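Local coordinates for protein alpha-1,3-glucanase (Bacillus circulans, PDB 5ZRU) that hydrolyses alpha-1,3-glucan as a GH87-type enzyme; this chain is its catalytic unit and carries bound calcium and zinc ions, at residues 378-383 and 410-415; 426-431 and 459-464; 430-435 and 474-479. All coordinates share one frame; numbering follows the deposited sequence.

Contact 1 (378-383 and 410-415)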
ATOM      1  N   LEU A 378       1.420   6.036  -0.125  1.00  7.54           N
ATOM      2  CA  LEU A 378       0.553   7.187   0.095  1.00  8.35           C
ATOM      3  C   LEU A 378       1.229   8.395  -0.532  1.00  9.15           C
ATOM      4  O   LEU A 378       2.372   8.713  -0.186  1.00 10.49           O
ATOM      5  CB  LEU A 378       0.314   7.422   1.592  1.00  9.02           C
ATOM      6  CG  LEU A 378      -0.196   6.229   2.415  1.00  8.84           C
ATOM      7  CD1 LEU A 378      -0.231   6.603   3.889  1.00  6.00           C
ATOM      8  CD2 LEU A 378      -1.581   5.771   1.940  1.00  8.81           C
ATOM      9  N   ALA A 379       0.536   9.070  -1.440  1.00  9.08           N
ATOM     10  CA  ALA A 379       1.166  10.161  -2.171  1.00  9.62           C
ATOM     11  C   ALA A 379       0.232  11.353  -2.287  1.00  9.89           C
ATOM     12  O   ALA A 379      -0.986  11.194  -2.405  1.00  7.96           O
ATOM     13  CB  ALA A 379       1.582   9.718  -3.580  1.00  7.96           C
ATOM     14  N   VAL A 380       0.825  12.552  -2.300  1.00  9.11           N
ATOM     15  CA  VAL A 380       0.139  13.781  -2.694  1.00  7.86           C
ATOM     16  C   VAL A 380       0.801  14.289  -3.972  1.00  9.40           C
ATOM     17  O   VAL A 380       1.911  14.831  -3.936  1.00  8.81           O
ATOM     18  CB  VAL A 380       0.183  14.859  -1.602  1.00 10.24           C
ATOM     19  CG1 VAL A 380      -0.522  16.137  -2.104  1.00  8.41           C
ATOM     20  CG2 VAL A 380      -0.462  14.356  -0.344  1.00  8.85           C
ATOM     21  N   TRP A 381       0.129  14.130  -5.101  1.00  9.21           N
ATOM     22  CA  TRP A 381       0.601  14.701  -6.364  1.00  9.03           C
ATOM     23  C   TRP A 381      -0.256  15.932  -6.652  1.00  9.73           C
ATOM     24  O   TRP A 381      -1.408  15.817  -7.076  1.00 10.74           O
ATOM     25  CB  TRP A 381       0.521  13.672  -7.488  1.00 11.65           C
ATOM     26  CG  TRP A 381       0.857  14.238  -8.848  1.00 12.14           C
ATOM     27  CD1 TRP A 381       1.550  15.380  -9.112  1.00 13.92           C
ATOM     28  CD2 TRP A 381       0.487  13.690 -10.114  1.00 12.36           C
ATOM     29  NE1 TRP A 381       1.640  15.582 -10.469  1.00 15.38           N
ATOM     30  CE2 TRP A 381       0.997  14.554 -11.109  1.00 15.55           C
ATOM     31  CE3 TRP A 381      -0.219  12.551 -10.506  1.00 17.67           C
ATOM     32  CZ2 TRP A 381       0.815  14.318 -12.469  1.00 15.13           C
ATOM     33  CZ3 TRP A 381      -0.392  12.311 -11.861  1.00 18.11           C
ATOM     34  CH2 TRP A 381       0.124  13.191 -12.827  1.00 18.09           C
ATOM     35  N   THR A 382       0.313  17.119  -6.436  1.00 10.29           N
ATOM     36  CA  THR A 382      -0.423  18.367  -6.642  1.00  9.10           C
ATOM     37  C   THR A 382      -0.391  18.750  -8.126  1.00 12.66           C
ATOM     38  O   THR A 382       0.232  19.729  -8.548  1.00 12.69           O
ATOM     39  CB  THR A 382       0.136  19.471  -5.752  1.00 10.51           C
ATOM     40  OG1 THR A 382       1.559  19.503  -5.877  1.00 11.21           O
ATOM     41  CG2 THR A 382      -0.220  19.214  -4.279  1.00 10.68           C
ATOM     42  N   SER A 383      -1.097  17.943  -8.921  1.00 12.52           N
ATOM     43  CA  SER A 383      -1.293  18.212 -10.338  1.00 11.40           C
ATOM     44  C   SER A 383      -2.268  19.374 -10.533  1.00 15.70           C
ATOM     45  O   SER A 383      -3.001  19.765  -9.621  1.00 12.10           O
ATOM     46  CB  SER A 383      -1.816  16.964 -11.048  1.00 14.20           C
ATOM     47  OG  SER A 383      -3.030  16.514 -10.463  1.00 14.15           O
ATOM     48  N   ILE A 410       5.731   6.801   1.564  1.00  6.31           N
ATOM     49  CA  ILE A 410       5.014   8.070   1.637  1.00  7.76           C
ATOM     50  C   ILE A 410       5.735   9.069   0.750  1.00  8.21           C
ATOM     51  O   ILE A 410       6.967   9.143   0.781  1.00  8.59           O
ATOM     52  CB  ILE A 410       4.939   8.608   3.082  1.00  9.15           C
ATOM     53  CG1 ILE A 410       4.151   7.644   3.972  1.00  8.63           C
ATOM     54  CG2 ILE A 410       4.356  10.030   3.103  1.00  8.69           C
ATOM     55  CD1 ILE A 410       4.036   8.105   5.418  1.00 10.34           C
ATOM     56  N   ALA A 411       4.977   9.844  -0.030  1.00  6.75           N
ATOM     57  CA  ALA A 411       5.588  10.821  -0.927  1.00  8.12           C
ATOM     58  C   ALA A 411       4.770  12.105  -0.996  1.00 11.27           C
ATOM     59  O   ALA A 411       3.537  12.062  -1.066  1.00  9.67           O
ATOM     60  CB  ALA A 411       5.741  10.251  -2.344  1.00 10.49           C
ATOM     61  N   PHE A 412       5.465  13.250  -1.014  1.00  8.77           N
ATOM     62  CA  PHE A 412       4.844  14.538  -1.298  1.00  9.04           C
ATOM     63  C   PHE A 412       5.559  15.142  -2.500  1.00  8.58           C
ATOM     64  O   PHE A 412       6.793  15.164  -2.545  1.00  8.50           O
ATOM     65  CB  PHE A 412       4.914  15.519  -0.110  1.00  8.35           C
ATOM     66  CG  PHE A 412       4.181  15.063   1.134  1.00  8.07           C
ATOM     67  CD1 PHE A 412       2.906  14.513   1.059  1.00  9.43           C
ATOM     68  CD2 PHE A 412       4.780  15.195   2.383  1.00 10.51           C
ATOM     69  CE1 PHE A 412       2.234  14.103   2.204  1.00  6.96           C
ATOM     70  CE2 PHE A 412       4.121  14.784   3.547  1.00 12.04           C
ATOM     71  CZ  PHE A 412       2.842  14.236   3.458  1.00  9.38           C
ATOM     72  N   PHE A 413       4.784  15.637  -3.463  1.00  9.18           N
ATOM     73  CA  PHE A 413       5.351  16.181  -4.692  1.00 10.43           C
ATOM     74  C   PHE A 413       5.092  17.669  -4.897  1.00  9.09           C
ATOM     75  O   PHE A 413       5.595  18.239  -5.874  1.00  8.31           O
ATOM     76  CB  PHE A 413       4.821  15.380  -5.886  1.00  7.24           C
ATOM     77  CG  PHE A 413       5.170  13.920  -5.801  1.00 10.12           C
ATOM     78  CD1 PHE A 413       6.497  13.529  -5.751  1.00 11.23           C
ATOM     79  CD2 PHE A 413       4.185  12.948  -5.725  1.00 11.65           C
ATOM     80  CE1 PHE A 413       6.845  12.188  -5.640  1.00 12.55           C
ATOM     81  CE2 PHE A 413       4.529  11.601  -5.626  1.00 10.10           C
ATOM     82  CZ  PHE A 413       5.857  11.225  -5.585  1.00 11.95           C
ATOM     83  N   GLY A 414       4.349  18.317  -4.009  1.00  8.78           N
ATOM     84  CA  GLY A 414       4.119  19.740  -4.149  1.00  9.48           C
ATOM     85  C   GLY A 414       3.050  20.202  -3.180  1.00  9.39           C
ATOM     86  O   GLY A 414       2.574  19.433  -2.341  1.00 10.95           O
ATOM     87  N   GLY A 415       2.679  21.474  -3.324  1.00 12.00           N
ATOM     88  CA  GLY A 415       1.683  22.075  -2.458  1.00 12.57           C
ATOM     89  C   GLY A 415       2.225  22.586  -1.134  1.00 13.07           C
ATOM     90  O   GLY A 415       3.402  22.954  -1.032  1.00 13.06           O
TER

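Contact 2 (426-431 and 459-464)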
ATOM      1  N   VAL A 426       8.141  -0.225   6.640  1.00 10.16           N
ATOM      2  CA  VAL A 426       9.005  -1.399   6.772  1.00 10.11           C
ATOM      3  C   VAL A 426       9.179  -2.093   5.424  1.00 10.05           C
ATOM      4  O   VAL A 426       8.208  -2.291   4.687  1.00 12.81           O
ATOM      5  CB  VAL A 426       8.431  -2.394   7.801  1.00 11.38           C
ATOM      6  CG1 VAL A 426       9.415  -3.550   8.053  1.00 13.20           C
ATOM      7  CG2 VAL A 426       8.093  -1.687   9.099  1.00 13.29           C
ATOM      8  N   ASP A 427      10.424  -2.473   5.109  1.00 10.94           N
ATOM      9  CA  ASP A 427      10.725  -3.429   4.033  1.00 11.98           C
ATOM     10  C   ASP A 427      10.380  -2.905   2.632  1.00 12.93           C
ATOM     11  O   ASP A 427       9.780  -3.612   1.824  1.00 14.01           O
ATOM     12  CB  ASP A 427      10.009  -4.766   4.284  1.00 10.38           C
ATOM     13  CG  ASP A 427      10.596  -5.537   5.443  1.00 14.34           C
ATOM     14  OD1 ASP A 427      11.780  -5.312   5.760  1.00 11.14           O
ATOM     15  OD2 ASP A 427       9.875  -6.376   6.026  1.00 12.87           O
ATOM     16  N   THR A 428      10.788  -1.675   2.324  1.00 13.21           N
ATOM     17  CA  THR A 428      10.595  -1.209   0.953  1.00 11.08           C
ATOM     18  C   THR A 428      11.583  -1.903   0.021  1.00 10.41           C
ATOM     19  O   THR A 428      12.662  -2.336   0.433  1.00 12.29           O
ATOM     20  CB  THR A 428      10.756   0.314   0.837  1.00 11.22           C
ATOM     21  OG1 THR A 428      12.103   0.685   1.139  1.00 11.17           O
ATOM     22  CG2 THR A 428       9.809   1.030   1.789  1.00 10.22           C
ATOM     23  N   VAL A 429      11.200  -2.011  -1.251  1.00  8.40           N
ATOM     24  CA  VAL A 429      12.034  -2.623  -2.282  1.00 10.08           C
ATOM     25  C   VAL A 429      12.173  -1.633  -3.426  1.00  9.15           C
ATOM     26  O   VAL A 429      11.169  -1.137  -3.945  1.00 10.49           O
ATOM     27  CB  VAL A 429      11.447  -3.955  -2.791  1.00 11.34           C
ATOM     28  CG1 VAL A 429      12.254  -4.461  -3.986  1.00 10.46           C
ATOM     29  CG2 VAL A 429      11.437  -5.008  -1.668  1.00 11.26           C
ATOM     30  N   GLY A 430      13.414  -1.351  -3.820  1.00 10.31           N
ATOM     31  CA  GLY A 430      13.641  -0.452  -4.932  1.00 10.42           C
ATOM     32  C   GLY A 430      13.357   0.999  -4.637  1.00  9.15           C
ATOM     33  O   GLY A 430      13.254   1.803  -5.568  1.00  8.17           O
ATOM     34  N   GLY A 431      13.237   1.371  -3.368  1.00  9.41           N
ATOM     35  CA  GLY A 431      12.896   2.748  -3.069  1.00  9.83           C
ATOM     36  C   GLY A 431      13.125   3.176  -1.636  1.00  9.91           C
ATOM     37  O   GLY A 431      14.125   2.800  -1.023  1.00  9.74           O
ATOM     38  N   ILE A 459      12.225   0.885   8.734  1.00 10.14           N
ATOM     39  CA  ILE A 459      12.974  -0.356   8.927  1.00  9.65           C
ATOM     40  C   ILE A 459      13.273  -0.991   7.572  1.00  9.54           C
ATOM     41  O   ILE A 459      12.369  -1.158   6.746  1.00  9.01           O
ATOM     42  CB  ILE A 459      12.206  -1.355   9.822  1.00 10.74           C
ATOM     43  CG1 ILE A 459      11.876  -0.733  11.179  1.00 10.24           C
ATOM     44  CG2 ILE A 459      13.019  -2.647  10.025  1.00 10.99           C
ATOM     45  CD1 ILE A 459      11.050  -1.652  12.092  1.00 12.95           C
ATOM     46  N   ASN A 460      14.543  -1.347   7.348  1.00  9.61           N
ATOM     47  CA  ASN A 460      14.952  -2.135   6.181  1.00  8.46           C
ATOM     48  C   ASN A 460      14.617  -1.437   4.865  1.00 12.54           C
ATOM     49  O   ASN A 460      14.289  -2.092   3.872  1.00 11.16           O
ATOM     50  CB  ASN A 460      14.313  -3.529   6.188  1.00  7.67           C
ATOM     51  CG  ASN A 460      14.694  -4.355   7.389  1.00 13.49           C
ATOM     52  OD1 ASN A 460      15.746  -4.161   7.986  1.00 13.64           O
ATOM     53  ND2 ASN A 460      13.826  -5.298   7.748  1.00 14.58           N
ATOM     54  N   SER A 461      14.704  -0.111   4.836  1.00 10.38           N
ATOM     55  CA  SER A 461      14.280   0.646   3.663  1.00  8.15           C
ATOM     56  C   SER A 461      15.470   1.361   3.022  1.00  9.69           C
ATOM     57  O   SER A 461      16.621   1.207   3.435  1.00  9.64           O
ATOM     58  CB  SER A 461      13.159   1.623   4.042  1.00  9.82           C
ATOM     59  OG  SER A 461      12.020   0.889   4.475  1.00 14.09           O
ATOM     60  N   GLY A 462      15.188   2.160   1.996  1.00  9.65           N
ATOM     61  CA  GLY A 462      16.229   2.629   1.107  1.00  9.65           C
ATOM     62  C   GLY A 462      16.604   1.534   0.122  1.00  8.07           C
ATOM     63  O   GLY A 462      16.146   0.396   0.210  1.00  8.83           O
ATOM     64  N   THR A 463      17.449   1.883  -0.848  1.00  9.85           N
ATOM     65  CA  THR A 463      17.853   0.880  -1.830  1.00  8.88           C
ATOM     66  C   THR A 463      19.138   1.316  -2.517  1.00  9.57           C
ATOM     67  O   THR A 463      19.496   2.495  -2.528  1.00 10.17           O
ATOM     68  CB  THR A 463      16.765   0.640  -2.892  1.00  8.83           C
ATOM     69  OG1 THR A 463      17.109  -0.513  -3.688  1.00  9.38           O
ATOM     70  CG2 THR A 463      16.632   1.873  -3.813  1.00  7.52           C
ATOM     71  N   SER A 464      19.825   0.336  -3.102  1.00  9.16           N
ATOM     72  CA  SER A 464      20.884   0.608  -4.063  1.00 11.02           C
ATOM     73  C   SER A 464      20.420   0.443  -5.506  1.00 11.75           C
ATOM     74  O   SER A 464      21.192   0.735  -6.428  1.00 11.85           O
ATOM     75  CB  SER A 464      22.091  -0.314  -3.810  1.00 10.84           C
ATOM     76  OG  SER A 464      22.810   0.064  -2.639  1.00  9.63           O
TER
HETATM   77  O   HOH W   1      13.231  -4.425   1.992  1.00 13.01           O
HETATM   78  O   HOH W   2      15.756  -2.503  -2.392  1.00  8.58           O

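Contact 3 (430-435 and 474-479)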
ATOM      1  N   GLY A 430      13.414  -1.351  -3.820  1.00 10.31           N
ATOM      2  CA  GLY A 430      13.641  -0.452  -4.932  1.00 10.42           C
ATOM      3  C   GLY A 430      13.357   0.999  -4.637  1.00  9.15           C
ATOM      4  O   GLY A 430      13.254   1.803  -5.568  1.00  8.17           O
ATOM      5  N   GLY A 431      13.237   1.371  -3.368  1.00  9.41           N
ATOM      6  CA  GLY A 431      12.896   2.748  -3.069  1.00  9.83           C
ATOM      7  C   GLY A 431      13.125   3.176  -1.636  1.00  9.91           C
ATOM      8  O   GLY A 431      14.125   2.800  -1.023  1.00  9.74           O
ATOM      9  N   SER A 432      12.189   3.946  -1.089  1.00  8.03           N
ATOM     10  CA  SER A 432      12.412   4.731   0.118  1.00  9.17           C
ATOM     11  C   SER A 432      11.214   4.581   1.038  1.00  9.27           C
ATOM     12  O   SER A 432      10.111   4.273   0.591  1.00  7.55           O
ATOM     13  CB  SER A 432      12.602   6.219  -0.218  1.00 10.07           C
ATOM     14  OG  SER A 432      13.601   6.392  -1.211  1.00 10.11           O
ATOM     15  N   ALA A 433      11.430   4.812   2.336  1.00  9.47           N
ATOM     16  CA  ALA A 433      10.277   4.954   3.217  1.00  9.11           C
ATOM     17  C   ALA A 433       9.539   6.249   2.925  1.00  8.28           C
ATOM     18  O   ALA A 433       8.304   6.277   2.894  1.00  6.82           O
ATOM     19  CB  ALA A 433      10.697   4.917   4.685  1.00  7.27           C
ATOM     20  N   ILE A 434      10.288   7.326   2.688  1.00  8.39           N
ATOM     21  CA  ILE A 434       9.756   8.661   2.455  1.00  8.59           C
ATOM     22  C   ILE A 434      10.513   9.270   1.285  1.00  9.20           C
ATOM     23  O   ILE A 434      11.747   9.217   1.255  1.00  9.14           O
ATOM     24  CB  ILE A 434       9.919   9.565   3.693  1.00 10.52           C
ATOM     25  CG1 ILE A 434       9.016   9.117   4.838  1.00  9.00           C
ATOM     26  CG2 ILE A 434       9.642  11.027   3.334  1.00  7.72           C
ATOM     27  CD1 ILE A 434       9.401   9.757   6.154  1.00  9.69           C
ATOM     28  N   ARG A 435       9.787   9.872   0.337  1.00  8.48           N
ATOM     29  CA  ARG A 435      10.456  10.617  -0.716  1.00  9.11           C
ATOM     30  C   ARG A 435       9.703  11.908  -1.005  1.00 11.17           C
ATOM     31  O   ARG A 435       8.489  12.015  -0.798  1.00  8.09           O
ATOM     32  CB  ARG A 435      10.629   9.790  -2.006  1.00 10.70           C
ATOM     33  CG  ARG A 435       9.392   9.681  -2.898  1.00 10.36           C
ATOM     34  CD  ARG A 435       9.733   8.916  -4.174  1.00  9.78           C
ATOM     35  NE  ARG A 435       8.549   8.696  -5.005  1.00  9.58           N
ATOM     36  CZ  ARG A 435       8.592   8.502  -6.319  1.00 10.67           C
ATOM     37  NH1 ARG A 435       9.760   8.503  -6.956  1.00 14.11           N
ATOM     38  NH2 ARG A 435       7.467   8.314  -7.000  1.00 10.02           N
ATOM     39  N   ALA A 474      16.705   5.901   2.630  1.00 12.25           N
ATOM     40  CA  ALA A 474      15.505   5.566   3.393  1.00 11.60           C
ATOM     41  C   ALA A 474      14.569   6.767   3.434  1.00  9.46           C
ATOM     42  O   ALA A 474      13.344   6.626   3.321  1.00  9.06           O
ATOM     43  CB  ALA A 474      15.883   5.106   4.808  1.00  9.27           C
ATOM     44  N   ILE A 475      15.137   7.957   3.593  1.00  8.94           N
ATOM     45  CA  ILE A 475      14.474   9.225   3.295  1.00  7.48           C
ATOM     46  C   ILE A 475      15.200   9.812   2.098  1.00  9.51           C
ATOM     47  O   ILE A 475      16.419  10.010   2.151  1.00  8.90           O
ATOM     48  CB  ILE A 475      14.523  10.190   4.489  1.00  9.10           C
ATOM     49  CG1 ILE A 475      13.796   9.601   5.703  1.00  8.79           C
ATOM     50  CG2 ILE A 475      13.948  11.558   4.108  1.00  9.22           C
ATOM     51  CD1 ILE A 475      13.864  10.512   6.946  1.00  8.79           C
ATOM     52  N   ASP A 476      14.466  10.098   1.020  1.00  9.91           N
ATOM     53  CA  ASP A 476      15.087  10.520  -0.233  1.00 10.89           C
ATOM     54  C   ASP A 476      14.471  11.827  -0.702  1.00  9.98           C
ATOM     55  O   ASP A 476      13.262  11.901  -0.947  1.00 10.90           O
ATOM     56  CB  ASP A 476      14.953   9.441  -1.314  1.00  9.45           C
ATOM     57  CG  ASP A 476      15.912   9.662  -2.466  1.00 10.51           C
ATOM     58  OD1 ASP A 476      15.561  10.399  -3.421  1.00 11.24           O
ATOM     59  OD2 ASP A 476      17.038   9.136  -2.390  1.00 10.84           O
ATOM     60  N   LEU A 477      15.306  12.847  -0.853  1.00  7.54           N
ATOM     61  CA  LEU A 477      14.860  14.161  -1.276  1.00  9.81           C
ATOM     62  C   LEU A 477      15.571  14.525  -2.571  1.00  8.11           C
ATOM     63  O   LEU A 477      16.805  14.519  -2.637  1.00 10.21           O
ATOM     64  CB  LEU A 477      15.134  15.206  -0.191  1.00  9.10           C
ATOM     65  CG  LEU A 477      14.633  14.840   1.219  1.00  9.25           C
ATOM     66  CD1 LEU A 477      15.049  15.910   2.226  1.00 10.46           C
ATOM     67  CD2 LEU A 477      13.110  14.661   1.235  1.00  9.80           C
ATOM     68  N   GLU A 478      14.790  14.865  -3.588  1.00  9.73           N
ATOM     69  CA  GLU A 478      15.311  15.074  -4.935  1.00 10.74           C
ATOM     70  C   GLU A 478      14.780  16.403  -5.452  1.00 10.98           C
ATOM     71  O   GLU A 478      13.573  16.551  -5.660  1.00 11.42           O
ATOM     72  CB  GLU A 478      14.904  13.923  -5.851  1.00 10.87           C
ATOM     73  CG  GLU A 478      15.356  14.086  -7.285  1.00 12.09           C
ATOM     74  CD  GLU A 478      14.763  13.021  -8.192  1.00 16.30           C
ATOM     75  OE1 GLU A 478      14.955  11.819  -7.905  1.00 14.95           O
ATOM     76  OE2 GLU A 478      14.079  13.393  -9.170  1.00 19.16           O
ATOM     77  N   ALA A 479      15.671  17.371  -5.643  1.00 11.32           N
ATOM     78  CA  ALA A 479      15.280  18.670  -6.193  1.00 13.31           C
ATOM     79  C   ALA A 479      15.457  18.591  -7.706  1.00 12.88           C
ATOM     80  O   ALA A 479      16.357  19.182  -8.303  1.00 13.20           O
ATOM     81  CB  ALA A 479      16.081  19.802  -5.564  1.00 13.45           C
TER

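Contact 1 (378-383 and 410-415)
The Phe-412 ring meets Val-380 at its edge. CG2 of Val-380 lies near the ring plane, 3.7 Å from Phe-412 CD1. With chi1 at 178°, CG2 lies beside the backbone N, anti to the carbonyl carbon, and this branch meets the ring. The rings of His-418 and Phe-453 also meet Phe-412, each inclined by about 35°. Phe-413 stands on the other side of the strand pair. Trp-381 CA comes to its edge, 4.0 Å from Phe-413 CD2, and Ala-379 CB approaches it obliquely. Ser-383 CB rests over one face of the Trp-381 indole, toward the rim. Thr-382 OG1 lies 3.1 Å from Gly-414 CA, where no side chain is in its way, and is hydrogen-bonded to Tyr-443 O. Three backbone bonds join the strands. Ala-411 N gives to Leu-378 O at 2.8 Å, and Val-380 N gives to Ala-411 O at 3.0 Å. Phe-413 N gives to Val-380 O. This is parallel pairing between successive coils of a beta-helix. Strand 354-357 flanks 378-381 on one side, and strand 435-437 flanks 411-412 on the other.

Contact 2 (426-431 and 459-464)
Asp-427 and Asn-460 lie side by side and point the same way. Asn-460 ND2 donates to the syn lone pair of Asp-427 OD1, at 2.9 Å. The carboxylate and amide planes are nearly coplanar, 10° apart, and OD1 lies in the amide plane of Asn-460. The backbone holds the pair in step: Asp-427 N gives a nearly straight bond to Ile-459 O, 2.9 Å long at 169°. Ser-461 OG also donates to Ile-459 O, at 3.1 Å, from well above the carbonyl plane. This carbonyl is therefore gripped twice. Just before the turn, in the last strand pair, the side chains of Val-426 and Ile-459 lie side by side, with Val-426 CG1 4.0 Å from Ile-459 CB.

Further along, Thr-428 OG1 sits 3.2 Å from Ser-461 CB. CG2 of Thr-463 leans on the Gly-430 to Gly-431 peptide, 3.5 Å from Gly-430 C. A water links the two segments there, accepting from Gly-430 N and bonded to Thr-463 OG1. That hydroxyl is also bonded to Arg-465 N.

The next shell fixes Asp-427. Gln-52 NE2 binds its OD1 and Gly-51 N its OD2, next to Ser-50 of a calcium site, which ties the turn to the D1 part of the catalytic unit. Asp-427 and Asn-460 both have positive phi. With Asn-496 touching Asn-460, the arrangement recalls the asparagine ladders at the turns of pectate-lyase-like parallel beta-helices.

Contact 3 (430-435 and 474-479)
Ile-434 and Ile-475 are matched rungs on neighbouring coils of the parallel beta-helix, where segment 430-435 turns a corner at Ala-433 and Ile-434. Their side chains are on the same face, with Ile-434 CB 4.4 Å from Ile-475 CG1. Phe-453, Ile-458 and Phe-489 pack around them. At the corner, Ala-474 O faces two backbone donors. Ile-434 N makes the straighter bond, 3.2 Å long and in the carbonyl plane. Ala-433 N is closer, at 2.8 Å, but its bond is weak because the angle is only 127°. Asp-476 N then gives to Ile-434 O at 2.9 Å. Arg-435 CA lies 3.1 Å from Asp-476 O in a CA-H...O contact.

Asp-476 and Arg-435 share the opposite face. Ser-432, before the corner, brings OG to 3.3 Å from Asp-476 CB, while its hydrogen bond goes to Gly-473 O. Asp-476 turns its carboxylate anti to the backbone N (chi1 -163°). There it binds Gly-473 N through OD2 and forms a salt bridge to Arg-472 through OD1. Two neighbours thus hold this buried carboxylate. The extended chain of Arg-435 leads away from Asp-476 to a salt bridge with Asp-376, so its guanidinium lies near a calcium site that includes Asp-375. Aliphatic residues stacked inward and polar ones on the other face are characteristic of a parallel beta-helix.

How the contacts relate
All three contacts lie in the beta-helical D2 part of the catalytic unit. Contact 1 closes before contacts 2 and 3 begin, and those two share Gly-430 and Gly-431. The centres of contacts 1 and 3 are about 13 Å apart. They belong to the same series of parallel strands, in which 378-381, 411-412, 435-437 and 475-478 follow one another. Probable hydrogen bonds from Ile-410 N to Ala-433 O and from Arg-435 N to Ile-410 O, both 2.9 Å, join them. Contact 2 lies about 9 Å from contact 3 between centres, at the turns leading to this series. Contacts 1 and 2 do not touch. Together they trace consecutive coils from turn to strand.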